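Local coordinates for protein membrane attack complex assembly inhibitor BGA71 (Borreliella bavariensis, PDB 6FMH) that inhibits assembly of the complement membrane attack complex and, as a borrelial outer surface protein, probably shields the bacterium from complement killing, at residues I29-I34 against Q60-I65; E81-L86 against K97-Q102; L90-T95 against A175-M180. One frame throughout, in Å; residues are numbered along the deposited sequence.

Contact 1 of 3, residues I29-I34 against Q60-I65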
loop_
_atom_site.group_PDB
_atom_site.type_symbol
_atom_site.label_atom_id
_atom_site.label_comp_id
_atom_site.label_asym_id
_atom_site.label_seq_id
_atom_site.Cartn_x
_atom_site.Cartn_y
_atom_site.Cartn_z
ATOM N N ILE A 29 -6.681 -11.525 -1.862
ATOM C CA ILE A 29 -7.207 -12.604 -2.680
ATOM C C ILE A 29 -8.307 -13.304 -1.914
ATOM O O ILE A 29 -9.405 -13.459 -2.429
ATOM C CB ILE A 29 -6.169 -13.647 -3.219
ATOM C CG1 ILE A 29 -5.933 -14.792 -2.210
ATOM C CG2 ILE A 29 -4.862 -13.009 -3.659
ATOM C CD1 ILE A 29 -5.501 -16.106 -2.803
ATOM N N LYS A 30 -8.043 -13.725 -0.683
ATOM C CA LYS A 30 -9.039 -14.456 0.093
ATOM C C LYS A 30 -10.343 -13.646 0.258
ATOM O O LYS A 30 -11.433 -14.178 0.113
ATOM C CB LYS A 30 -8.491 -14.819 1.454
ATOM C CG LYS A 30 -7.551 -15.986 1.408
ATOM C CD LYS A 30 -7.066 -16.337 2.810
ATOM C CE LYS A 30 -5.996 -17.402 2.829
ATOM N NZ LYS A 30 -5.342 -17.366 4.167
ATOM N N ILE A 31 -10.211 -12.361 0.589
ATOM C CA ILE A 31 -11.349 -11.526 0.825
ATOM C C ILE A 31 -12.218 -11.467 -0.413
ATOM O O ILE A 31 -13.432 -11.615 -0.324
ATOM C CB ILE A 31 -10.904 -10.112 1.282
ATOM C CG1 ILE A 31 -10.532 -10.159 2.767
ATOM C CG2 ILE A 31 -12.003 -9.050 1.035
ATOM C CD1 ILE A 31 -9.619 -9.042 3.182
ATOM N N ASN A 32 -11.594 -11.220 -1.549
ATOM C CA ASN A 32 -12.268 -11.096 -2.808
ATOM C C ASN A 32 -12.930 -12.390 -3.211
ATOM O O ASN A 32 -14.013 -12.359 -3.803
ATOM C CB ASN A 32 -11.294 -10.672 -3.882
ATOM C CG ASN A 32 -10.898 -9.229 -3.748
ATOM O OD1 ASN A 32 -11.713 -8.399 -3.338
ATOM N ND2 ASN A 32 -9.688 -8.907 -4.093
ATOM N N GLU A 33 -12.324 -13.527 -2.854
ATOM C CA GLU A 33 -12.961 -14.825 -3.051
ATOM C C GLU A 33 -14.284 -14.865 -2.359
ATOM O O GLU A 33 -15.322 -15.043 -2.990
ATOM C CB GLU A 33 -12.098 -15.989 -2.515
ATOM C CG GLU A 33 -11.309 -16.599 -3.630
ATOM C CD GLU A 33 -10.740 -17.970 -3.355
ATOM O OE1 GLU A 33 -11.147 -18.639 -2.368
ATOM O OE2 GLU A 33 -9.902 -18.392 -4.209
ATOM N N ILE A 34 -14.226 -14.798 -1.046
ATOM C CA ILE A 34 -15.403 -14.816 -0.201
ATOM C C ILE A 34 -16.485 -13.889 -0.684
ATOM O O ILE A 34 -17.642 -14.293 -0.805
ATOM C CB ILE A 34 -14.995 -14.397 1.195
ATOM C CG1 ILE A 34 -14.368 -15.570 1.908
ATOM C CG2 ILE A 34 -16.173 -13.841 1.982
ATOM C CD1 ILE A 34 -13.986 -15.219 3.332
ATOM N N GLN A 60 -10.301 -2.385 4.256
ATOM C CA GLN A 60 -9.514 -2.367 5.472
ATOM C C GLN A 60 -10.302 -3.053 6.555
ATOM O O GLN A 60 -9.796 -3.971 7.225
ATOM C CB GLN A 60 -9.192 -0.938 5.898
ATOM C CG GLN A 60 -8.166 -0.247 5.039
ATOM C CD GLN A 60 -6.993 -1.131 4.676
ATOM O OE1 GLN A 60 -6.948 -1.744 3.589
ATOM N NE2 GLN A 60 -6.042 -1.231 5.583
ATOM N N ILE A 61 -11.559 -2.643 6.683
ATOM C CA ILE A 61 -12.416 -3.263 7.660
ATOM C C ILE A 61 -12.420 -4.788 7.521
ATOM O O ILE A 61 -12.202 -5.501 8.501
ATOM C CB ILE A 61 -13.842 -2.679 7.607
ATOM C CG1 ILE A 61 -13.835 -1.250 8.125
ATOM C CG2 ILE A 61 -14.785 -3.466 8.480
ATOM C CD1 ILE A 61 -14.998 -0.383 7.663
ATOM N N LYS A 62 -12.653 -5.268 6.312
ATOM C CA LYS A 62 -12.663 -6.708 6.008
ATOM C C LYS A 62 -11.335 -7.435 6.256
ATOM O O LYS A 62 -11.339 -8.598 6.666
ATOM C CB LYS A 62 -13.056 -6.946 4.555
ATOM C CG LYS A 62 -14.518 -6.679 4.267
ATOM C CD LYS A 62 -14.739 -6.731 2.772
ATOM C CE LYS A 62 -16.168 -6.489 2.399
ATOM N NZ LYS A 62 -16.262 -6.153 0.942
ATOM N N ARG A 63 -10.220 -6.768 5.973
ATOM C CA ARG A 63 -8.915 -7.371 6.254
ATOM C C ARG A 63 -8.860 -7.835 7.698
ATOM O O ARG A 63 -8.489 -8.968 7.997
ATOM C CB ARG A 63 -7.776 -6.395 5.965
ATOM C CG ARG A 63 -7.579 -6.058 4.492
ATOM C CD ARG A 63 -6.797 -4.740 4.144
ATOM N NE ARG A 63 -5.389 -5.006 4.376
ATOM C CZ ARG A 63 -4.393 -4.098 4.418
ATOM N NH1 ARG A 63 -4.594 -2.843 4.138
ATOM N NH2 ARG A 63 -3.162 -4.507 4.676
ATOM N N THR A 64 -9.266 -6.959 8.614
ATOM C CA THR A 64 -9.216 -7.312 10.056
ATOM C C THR A 64 -10.248 -8.329 10.447
ATOM O O THR A 64 -9.951 -9.334 11.014
ATOM C CB THR A 64 -9.333 -6.069 10.979
ATOM O OG1 THR A 64 -8.072 -5.373 11.016
ATOM C CG2 THR A 64 -9.616 -6.493 12.393
ATOM N N ILE A 65 -11.464 -8.103 9.992
ATOM C CA ILE A 65 -12.598 -8.974 10.359
ATOM C C ILE A 65 -12.434 -10.367 9.817
ATOM O O ILE A 65 -12.454 -11.327 10.562
ATOM C CB ILE A 65 -13.947 -8.409 9.828
ATOM C CG1 ILE A 65 -14.235 -7.016 10.382
ATOM C CG2 ILE A 65 -15.104 -9.359 10.144
ATOM C CD1 ILE A 65 -15.000 -7.002 11.655
#
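The ammonium NZ of Lys62, a residue whose chain leans on Ile31, is gripped by two carboxylates: a salt bridge to Glu58 OE2 stays within helix 55-68, and a second, to Asp35 OD2, reaches the helix that carries Ile31. Lys62 gets there by running out straight beyond CG, and its methylenes become part of the packing surface on the way. Ile31 CG2 comes to 4.0 Å from Lys62 CD, the two side chains meeting at a slant. The charge of the lysine is thus very likely kept, held between two acids over an apolar flank. In the all-helical fold of the BbCRASP-1 family, the contact lies where helix 55-68 meets the C-terminal part of helix 12-36, and here Ile31 packs on the backbone of residues 62 and 63. The longer branch of Ile31 makes the deeper approach, since CG1 lies opposite the carbonyl carbon (chi1 -79°) and carries CD1 to 3.6 Å from Arg63 CA and 3.9 Å from Lys62 C. Arg63 also offers its CG, 3.8 Å from Ile31 CD1, although its CB points away from helix 12-36. Its chain then bends at chi3 (76°), and NH1 forms a salt bridge with Asp112 OD2 of helix 90-123. The amide of Gln60 also lies close to this NH1, but its setting is poorly settled and a bond between them is doubtful. Met59 and Tyr66 of the same helix also touch Ile31.

Contact 2 of 3, residues E81-L86 against K97-Q102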
loop_
_atom_site.group_PDB
_atom_site.type_symbol
_atom_site.label_atom_id
_atom_site.label_comp_id
_atom_site.label_asym_id
_atom_site.label_seq_id
_atom_site.Cartn_x
_atom_site.Cartn_y
_atom_site.Cartn_z
ATOM N N GLU A 81 -25.203 -10.121 11.049
ATOM C CA GLU A 81 -26.477 -10.021 11.703
ATOM C C GLU A 81 -26.358 -9.161 12.969
ATOM O O GLU A 81 -27.143 -8.240 13.190
ATOM C CB GLU A 81 -27.025 -11.410 11.964
ATOM C CG GLU A 81 -28.310 -11.472 12.786
ATOM C CD GLU A 81 -28.844 -12.894 12.900
ATOM O OE1 GLU A 81 -28.835 -13.561 11.882
ATOM O OE2 GLU A 81 -29.276 -13.358 13.984
ATOM N N ILE A 82 -25.361 -9.454 13.795
ATOM C CA ILE A 82 -25.074 -8.649 14.971
ATOM C C ILE A 82 -25.061 -7.144 14.636
ATOM O O ILE A 82 -25.778 -6.343 15.279
ATOM C CB ILE A 82 -23.711 -8.996 15.617
ATOM C CG1 ILE A 82 -23.782 -10.368 16.259
ATOM C CG2 ILE A 82 -23.389 -7.951 16.696
ATOM C CD1 ILE A 82 -22.470 -11.000 16.628
ATOM N N LEU A 83 -24.290 -6.787 13.616
ATOM C CA LEU A 83 -24.140 -5.385 13.301
ATOM C C LEU A 83 -25.384 -4.786 12.721
ATOM O O LEU A 83 -25.699 -3.649 12.988
ATOM C CB LEU A 83 -22.953 -5.173 12.373
ATOM C CG LEU A 83 -21.587 -5.519 12.975
ATOM C CD1 LEU A 83 -20.568 -5.386 11.884
ATOM C CD2 LEU A 83 -21.239 -4.652 14.166
ATOM N N GLU A 84 -26.128 -5.572 11.956
ATOM C CA GLU A 84 -27.381 -5.095 11.356
ATOM C C GLU A 84 -28.537 -5.002 12.339
ATOM O O GLU A 84 -29.370 -4.124 12.245
ATOM C CB GLU A 84 -27.773 -5.983 10.192
ATOM C CG GLU A 84 -26.968 -5.675 8.952
ATOM C CD GLU A 84 -27.269 -6.605 7.788
ATOM O OE1 GLU A 84 -28.134 -7.481 7.923
ATOM O OE2 GLU A 84 -26.671 -6.421 6.719
ATOM N N THR A 85 -28.584 -5.902 13.297
ATOM C CA THR A 85 -29.485 -5.721 14.433
ATOM C C THR A 85 -29.234 -4.352 15.098
ATOM O O THR A 85 -30.164 -3.580 15.289
ATOM C CB THR A 85 -29.247 -6.826 15.464
ATOM O OG1 THR A 85 -29.241 -8.102 14.786
ATOM C CG2 THR A 85 -30.279 -6.817 16.574
ATOM N N LEU A 86 -27.980 -4.082 15.454
ATOM C CA LEU A 86 -27.620 -2.876 16.201
ATOM C C LEU A 86 -27.914 -1.644 15.368
ATOM O O LEU A 86 -28.444 -0.658 15.893
ATOM C CB LEU A 86 -26.134 -2.882 16.616
ATOM C CG LEU A 86 -25.710 -3.891 17.674
ATOM C CD1 LEU A 86 -24.203 -3.931 17.889
ATOM C CD2 LEU A 86 -26.399 -3.626 18.992
ATOM N N LYS A 97 -21.580 1.429 14.260
ATOM C CA LYS A 97 -20.645 2.328 13.555
ATOM C C LYS A 97 -19.322 2.454 14.277
ATOM O O LYS A 97 -18.264 2.370 13.659
ATOM C CB LYS A 97 -21.258 3.713 13.385
ATOM C CG LYS A 97 -22.043 3.837 12.133
ATOM C CD LYS A 97 -22.631 5.229 11.993
ATOM C CE LYS A 97 -23.629 5.280 10.868
ATOM N NZ LYS A 97 -24.837 6.059 11.204
ATOM N N GLU A 98 -19.377 2.680 15.577
ATOM C CA GLU A 98 -18.142 2.777 16.359
ATOM C C GLU A 98 -17.305 1.493 16.270
ATOM O O GLU A 98 -16.113 1.546 16.072
ATOM C CB GLU A 98 -18.439 3.172 17.825
ATOM C CG GLU A 98 -18.470 4.679 17.983
ATOM C CD GLU A 98 -19.067 5.158 19.289
ATOM O OE1 GLU A 98 -18.736 4.604 20.369
ATOM O OE2 GLU A 98 -19.777 6.176 19.230
ATOM N N PHE A 99 -17.944 0.337 16.452
ATOM C CA PHE A 99 -17.244 -0.939 16.281
ATOM C C PHE A 99 -16.474 -0.957 14.934
ATOM O O PHE A 99 -15.338 -1.388 14.868
ATOM C CB PHE A 99 -18.250 -2.094 16.373
ATOM C CG PHE A 99 -17.668 -3.415 16.055
ATOM C CD1 PHE A 99 -16.970 -4.119 17.017
ATOM C CD2 PHE A 99 -17.774 -3.952 14.763
ATOM C CE1 PHE A 99 -16.403 -5.365 16.711
ATOM C CE2 PHE A 99 -17.194 -5.178 14.457
ATOM C CZ PHE A 99 -16.509 -5.884 15.430
ATOM N N ILE A 100 -17.137 -0.510 13.884
ATOM C CA ILE A 100 -16.632 -0.575 12.522
ATOM C C ILE A 100 -15.576 0.487 12.269
ATOM O O ILE A 100 -14.441 0.183 11.941
ATOM C CB ILE A 100 -17.807 -0.421 11.517
ATOM C CG1 ILE A 100 -18.472 -1.767 11.254
ATOM C CG2 ILE A 100 -17.392 0.166 10.192
ATOM C CD1 ILE A 100 -17.539 -2.913 10.983
ATOM N N TYR A 101 -15.966 1.748 12.437
ATOM C CA TYR A 101 -15.088 2.841 12.113
ATOM C C TYR A 101 -14.047 3.137 13.196
ATOM O O TYR A 101 -12.974 3.567 12.876
ATOM C CB TYR A 101 -15.899 4.092 11.762
ATOM C CG TYR A 101 -16.794 3.943 10.540
ATOM C CD1 TYR A 101 -16.274 3.629 9.291
ATOM C CD2 TYR A 101 -18.168 4.143 10.638
ATOM C CE1 TYR A 101 -17.098 3.498 8.186
ATOM C CE2 TYR A 101 -19.002 4.025 9.530
ATOM C CZ TYR A 101 -18.469 3.693 8.311
ATOM O OH TYR A 101 -19.324 3.566 7.228
ATOM N N GLN A 102 -14.354 2.900 14.460
ATOM C CA GLN A 102 -13.455 3.290 15.524
ATOM C C GLN A 102 -12.566 2.208 16.037
ATOM O O GLN A 102 -11.429 2.454 16.421
ATOM C CB GLN A 102 -14.271 3.850 16.678
ATOM C CG GLN A 102 -13.515 4.680 17.714
ATOM C CD GLN A 102 -14.310 4.739 19.018
ATOM O OE1 GLN A 102 -15.499 5.041 18.970
ATOM N NE2 GLN A 102 -13.692 4.412 20.164
#
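Helices 73-88 and 90-123 of the BbCRASP-1-type helical bundle follow each other in the chain, and this contact is an apolar seam between them. Leu83 supplies the whole of the first side, splitting its two methyls between neighbouring residues of the second helix. Its CB points toward helix 90-123, and the fork beyond it divides between Phe99 and Ile100. Leu83 CD2 comes obliquely to two atoms of the phenyl ring, Phe99 CD2 at 3.6 Å and Phe99 CE2 at 4.1 Å, while the two side chains run at about a right angle to each other. The other methyl of the leucine, Leu83 CD1, meets Ile100 CD1 at 4.0 Å. Phe99 extends away from its own backbone N (chi1 173°), which carries the ring out from helix 90-123 toward Leu83. All three side chains are buried, and the pairing rests on dispersion and exclusion of water, with no hydrogen bond between the segments. Tyr184 meets the Phe99 ring edge-to-face, and Phe151 of helix 127-163 packs on it too. Helix 90-123 widens here into a pi-type turn at 98-102, spanning both residues that touch Leu83. Ile100 CG2 lies over one face of the neighbouring Tyr101 ring, 3.7 Å above the plane and over its centre. On the first helix, Glu81 O accepts twice from Thr85, through the backbone N and through OG1, the hydroxyl standing 48° out of the carbonyl plane.

Contact 3 of 3, residues L90-T95 against A175-M180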
loop_
_atom_site.group_PDB
_atom_site.type_symbol
_atom_site.label_atom_id
_atom_site.label_comp_id
_atom_site.label_asym_id
_atom_site.label_seq_id
_atom_site.Cartn_x
_atom_site.Cartn_y
_atom_site.Cartn_z
ATOM N N LEU A 90 -32.239 2.389 16.088
ATOM C CA LEU A 90 -31.742 3.752 16.156
ATOM C C LEU A 90 -30.965 4.032 17.440
ATOM O O LEU A 90 -29.834 4.499 17.383
ATOM C CB LEU A 90 -32.895 4.727 16.012
ATOM C CG LEU A 90 -33.483 4.767 14.607
ATOM C CD1 LEU A 90 -34.659 5.714 14.571
ATOM C CD2 LEU A 90 -32.501 5.117 13.513
ATOM N N GLN A 91 -31.539 3.680 18.589
ATOM C CA GLN A 91 -30.832 3.851 19.888
ATOM C C GLN A 91 -29.357 3.378 19.841
ATOM O O GLN A 91 -28.484 4.063 20.372
ATOM C CB GLN A 91 -31.521 3.151 21.072
ATOM C CG GLN A 91 -33.038 3.295 21.052
ATOM C CD GLN A 91 -33.724 2.084 20.444
ATOM O OE1 GLN A 91 -33.710 1.022 21.051
ATOM N NE2 GLN A 91 -34.354 2.244 19.265
ATOM N N HIS A 92 -29.112 2.227 19.199
ATOM C CA HIS A 92 -27.808 1.593 19.215
ATOM C C HIS A 92 -27.060 1.633 17.889
ATOM O O HIS A 92 -25.962 1.080 17.783
ATOM C CB HIS A 92 -27.938 0.134 19.645
ATOM C CG HIS A 92 -28.566 -0.037 20.983
ATOM N ND1 HIS A 92 -29.616 -0.903 21.190
ATOM C CD2 HIS A 92 -28.315 0.550 22.173
ATOM C CE1 HIS A 92 -29.985 -0.844 22.454
ATOM N NE2 HIS A 92 -29.198 0.017 23.074
ATOM N N ARG A 93 -27.628 2.283 16.882
ATOM C CA ARG A 93 -26.942 2.363 15.606
ATOM C C ARG A 93 -25.459 2.705 15.812
ATOM O O ARG A 93 -24.577 2.059 15.256
ATOM C CB ARG A 93 -27.606 3.354 14.671
ATOM C CG ARG A 93 -27.180 3.107 13.221
ATOM C CD ARG A 93 -27.776 4.052 12.171
ATOM N NE ARG A 93 -29.092 3.483 11.791
ATOM C CZ ARG A 93 -30.039 3.989 10.992
ATOM N NH1 ARG A 93 -29.912 5.170 10.447
ATOM N NH2 ARG A 93 -31.147 3.295 10.768
ATOM N N TYR A 94 -25.197 3.718 16.635
ATOM C CA TYR A 94 -23.852 4.268 16.794
ATOM C C TYR A 94 -22.825 3.233 17.218
ATOM O O TYR A 94 -21.659 3.317 16.882
ATOM C CB TYR A 94 -23.876 5.422 17.811
ATOM C CG TYR A 94 -23.905 4.978 19.251
ATOM C CD1 TYR A 94 -25.088 4.576 19.858
ATOM C CD2 TYR A 94 -22.732 4.914 19.992
ATOM C CE1 TYR A 94 -25.109 4.155 21.184
ATOM C CE2 TYR A 94 -22.729 4.495 21.322
ATOM C CZ TYR A 94 -23.926 4.123 21.920
ATOM O OH TYR A 94 -23.907 3.691 23.232
ATOM N N THR A 95 -23.266 2.294 18.022
ATOM C CA THR A 95 -22.424 1.246 18.513
ATOM C C THR A 95 -21.920 0.345 17.381
ATOM O O THR A 95 -20.753 -0.084 17.399
ATOM C CB THR A 95 -23.213 0.456 19.532
ATOM O OG1 THR A 95 -23.659 1.362 20.551
ATOM C CG2 THR A 95 -22.357 -0.614 20.145
ATOM N N ALA A 175 -29.257 -5.872 25.436
ATOM C CA ALA A 175 -28.225 -6.705 26.022
ATOM C C ALA A 175 -27.068 -6.723 25.063
ATOM O O ALA A 175 -25.925 -6.543 25.473
ATOM C CB ALA A 175 -28.736 -8.120 26.293
ATOM N N LEU A 176 -27.385 -6.950 23.779
ATOM C CA LEU A 176 -26.370 -7.030 22.732
ATOM C C LEU A 176 -25.503 -5.776 22.740
ATOM O O LEU A 176 -24.278 -5.864 22.809
ATOM C CB LEU A 176 -27.015 -7.180 21.375
ATOM C CG LEU A 176 -26.038 -7.247 20.193
ATOM C CD1 LEU A 176 -25.147 -8.456 20.334
ATOM C CD2 LEU A 176 -26.837 -7.305 18.896
ATOM N N ALA A 177 -26.167 -4.618 22.766
ATOM C CA ALA A 177 -25.495 -3.330 22.784
ATOM C C ALA A 177 -24.552 -3.209 23.974
ATOM O O ALA A 177 -23.439 -2.684 23.827
ATOM C CB ALA A 177 -26.500 -2.219 22.845
ATOM N N THR A 178 -24.965 -3.700 25.130
ATOM C CA THR A 178 -24.128 -3.564 26.290
ATOM C C THR A 178 -22.874 -4.415 26.144
ATOM O O THR A 178 -21.769 -3.955 26.456
ATOM C CB THR A 178 -24.880 -3.966 27.567
ATOM O OG1 THR A 178 -26.055 -3.182 27.652
ATOM C CG2 THR A 178 -24.073 -3.776 28.792
ATOM N N TYR A 179 -23.059 -5.614 25.622
ATOM C CA TYR A 179 -21.968 -6.517 25.433
ATOM C C TYR A 179 -20.909 -5.912 24.484
ATOM O O TYR A 179 -19.703 -5.990 24.749
ATOM C CB TYR A 179 -22.506 -7.834 24.897
ATOM C CG TYR A 179 -21.463 -8.888 24.643
ATOM C CD1 TYR A 179 -20.682 -8.869 23.519
ATOM C CD2 TYR A 179 -21.327 -9.962 25.502
ATOM C CE1 TYR A 179 -19.743 -9.848 23.295
ATOM C CE2 TYR A 179 -20.408 -10.977 25.275
ATOM C CZ TYR A 179 -19.611 -10.912 24.183
ATOM O OH TYR A 179 -18.658 -11.875 23.988
ATOM N N MET A 180 -21.358 -5.420 23.331
ATOM C CA MET A 180 -20.448 -4.883 22.353
ATOM C C MET A 180 -19.730 -3.691 22.950
ATOM O O MET A 180 -18.517 -3.541 22.759
ATOM C CB MET A 180 -21.194 -4.476 21.109
ATOM C CG MET A 180 -21.749 -5.634 20.292
ATOM S SD MET A 180 -20.636 -6.918 19.770
ATOM C CE MET A 180 -19.646 -6.143 18.630
#
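Met180 opens the contact at its CB, which lies 4.1 Å from Thr95 CG2. Further out, Met180 CG passes CD1 of Leu86, a residue of helix 73-88, and the chain bends at chi2 and again at chi3. That double bend sends the terminal CE inward to Phe99 CD1, so the methionine leads from the helix pair into the interior. One turn earlier on its helix, Ala177 faces His92, and Ala177 CB sits over the middle of the imidazole, 3.4 Å from the centroid of the His92 ring and 12° off the normal, a CH-pi contact. Gln91 CB lies over the opposite face of that ring. The two helices, 90-123 and 173-183, run nearly parallel at this point, their local axes 10.2 Å apart and inclined by 20°, which brings the last helix of the bundle alongside the N-terminal part of helix 90-123. Leu86 also touches His92. No hydrogen bond links the two segments: the join depends on shape, on a methyl over a ring and on small apolar groups, non-polar surface with no polar bond to give it direction.

From the N terminus, contact 1 comes first: it closes the excursion between helix 12-36 and helix 55-68, and is complete before the others begin. Contact 2 then closes the connection between helices 73-88 and 90-123. Contact 3 crosses it, because 90-95 lies between the two segments of contact 2 while its partner, 175-180, comes some 80 residues later and brings helix 173-183 back to the same end of the bundle. Contacts 2 and 3, with centres about 8 Å apart, touch through Leu86 and Phe99 against Leu176 and Met180. Contact 1, centred about 17 Å from contact 2, joins it through Ile61 against Ile100 and Ile65 against Phe99; contacts 1 and 3 do not touch.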